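Local atomic coordinates of fructose-bisphosphate aldolase class I (Thermoproteus tenax, PDB entry 1W8S), a protein that belongs to the DeoC/LacD family of class I aldolases and folds as a TIM barrel, modelled here with 1,6-di-O-phosphono-beta-D-fructofuranose bound. Residues E[171-176]-E[195-200]. The protein carries 2 engineered substitutions. Sequence-based numbering, arbitrary orientation.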
loop_
_atom_site.group_PDB
_atom_site.type_symbol
_atom_site.label_atom_id
_atom_site.label_comp_id
_atom_site.label_asym_id
_atom_site.label_seq_id
_atom_site.Cartn_x
_atom_site.Cartn_y
_atom_site.Cartn_z
ATOM N N LEU E 171 6.300 -18.876 12.158
ATOM C CA LEU E 171 5.231 -17.901 11.868
ATOM C C LEU E 171 3.857 -18.233 12.513
ATOM O O LEU E 171 2.926 -17.417 12.454
ATOM C CB LEU E 171 5.097 -17.706 10.360
ATOM C CG LEU E 171 6.301 -17.013 9.694
ATOM C CD1 LEU E 171 6.109 -16.990 8.256
ATOM C CD2 LEU E 171 6.588 -15.607 10.198
ATOM N N GLY E 172 3.739 -19.416 13.106
ATOM C CA GLY E 172 2.598 -19.784 13.930
ATOM C C GLY E 172 1.679 -20.844 13.321
ATOM O O GLY E 172 0.544 -20.983 13.750
ATOM N N ALA E 173 2.147 -21.578 12.330
ATOM C CA ALA E 173 1.367 -22.687 11.747
ATOM C C ALA E 173 0.981 -23.652 12.836
ATOM O O ALA E 173 1.793 -23.969 13.736
ATOM C CB ALA E 173 2.153 -23.417 10.703
ATOM N N ASP E 174 -0.239 -24.155 12.728
ATOM C CA ASP E 174 -0.729 -25.219 13.593
ATOM C C ASP E 174 -0.501 -26.594 12.929
ATOM O O ASP E 174 -0.423 -27.586 13.606
ATOM C CB ASP E 174 -2.209 -25.015 13.907
ATOM C CG ASP E 174 -2.480 -23.681 14.560
ATOM O OD1 ASP E 174 -1.699 -23.311 15.488
ATOM O OD2 ASP E 174 -3.413 -22.916 14.183
ATOM N N ALA E 175 -0.469 -26.609 11.603
ATOM C CA ALA E 175 -0.003 -27.726 10.788
ATOM C C ALA E 175 0.637 -27.115 9.556
ATOM O O ALA E 175 0.412 -25.924 9.237
ATOM C CB ALA E 175 -1.186 -28.614 10.380
ATOM N N MET E 176 1.368 -27.915 8.794
ATOM C CA MET E 176 1.999 -27.373 7.594
ATOM C C MET E 176 2.013 -28.376 6.451
ATOM O O MET E 176 1.936 -29.595 6.668
ATOM C CB MET E 176 3.429 -26.898 7.895
ATOM C CG MET E 176 4.441 -28.025 8.159
ATOM S SD MET E 176 6.111 -27.398 8.553
ATOM C CE MET E 176 5.828 -26.899 10.235
ATOM N N GLY E 195 9.281 -29.487 14.668
ATOM C CA GLY E 195 8.979 -29.688 16.079
ATOM C C GLY E 195 7.595 -30.261 16.316
ATOM O O GLY E 195 7.209 -31.266 15.701
ATOM N N LYS E 196 6.825 -29.613 17.200
ATOM C CA LYS E 196 5.467 -30.047 17.537
ATOM C C LYS E 196 4.414 -29.807 16.429
ATOM O O LYS E 196 3.255 -30.218 16.576
ATOM C CB LYS E 196 4.960 -29.238 18.757
ATOM C CG LYS E 196 5.732 -29.439 20.044
ATOM C CD LYS E 196 5.208 -28.399 21.089
ATOM C CE LYS E 196 5.744 -28.664 22.467
ATOM N NZ LYS E 196 5.007 -27.881 23.473
ATOM N N VAL E 197 4.770 -29.096 15.363
ATOM C CA VAL E 197 3.794 -28.823 14.290
ATOM C C VAL E 197 3.848 -29.985 13.269
ATOM O O VAL E 197 4.916 -30.284 12.690
ATOM C CB VAL E 197 4.027 -27.452 13.626
ATOM C CG1 VAL E 197 3.052 -27.223 12.486
ATOM C CG2 VAL E 197 3.916 -26.320 14.677
ATOM N N PRO E 198 2.720 -30.659 13.050
ATOM C CA PRO E 198 2.698 -31.784 12.100
ATOM C C PRO E 198 2.900 -31.379 10.652
ATOM O O PRO E 198 2.474 -30.292 10.231
ATOM C CB PRO E 198 1.321 -32.410 12.301
ATOM C CG PRO E 198 0.466 -31.262 12.859
ATOM C CD PRO E 198 1.413 -30.464 13.705
ATOM N N VAL E 199 3.516 -32.292 9.899
ATOM C CA VAL E 199 3.923 -32.074 8.521
ATOM C C VAL E 199 3.132 -32.982 7.600
ATOM O O VAL E 199 3.041 -34.186 7.830
ATOM C CB VAL E 199 5.436 -32.396 8.324
ATOM C CG1 VAL E 199 5.819 -32.433 6.832
ATOM C CG2 VAL E 199 6.300 -31.377 9.017
ATOM N N LEU E 200 2.584 -32.367 6.563
ATOM C CA LEU E 200 1.900 -33.002 5.458
ATOM C C LEU E 200 2.720 -32.832 4.202
ATOM O O LEU E 200 3.171 -31.732 3.879
ATOM C CB LEU E 200 0.542 -32.344 5.244
ATOM C CG LEU E 200 -0.515 -32.539 6.332
ATOM C CD1 LEU E 200 -1.730 -31.664 6.036
ATOM C CD2 LEU E 200 -0.917 -34.019 6.456
#
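M176 and V199 face each other as a parallel bridge where two neighbouring barrel strands begin: M176 N donates to P198 O (3.0 Å), and M176 O accepts from L200 N (2.8 Å), so one residue spends both its backbone polar groups on segment 195-200. The M176 side chain follows the same partner backward. M176 CG sits between its own N and carbonyl carbon (chi1 71°), 3.9 Å from V199 CG2. The chain runs extended to SD, and its bend at chi3 (77°) carries M176 CE to 3.6 Å from V197 CG1. The methionine crosses V197 at about a right angle. V197 also packs against the backbone leading into strand 175-179, CG1 lying 3.5 Å from A175 CA and CG2 against A173 O. Next to it, P198 CG touches A175 CB at 4.0 Å, while CD rests near D174 O. The pair illustrates the beta-alpha-beta unit of a TIM barrel, with helix 184-193 joining strands 175-179 and 199-202. Helix 158-171 packs on M176 and V197, whereas helix 4-12 closes over A175 and P198, and strands 141-145 and 227-230 continue the barrel wall beyond each strand.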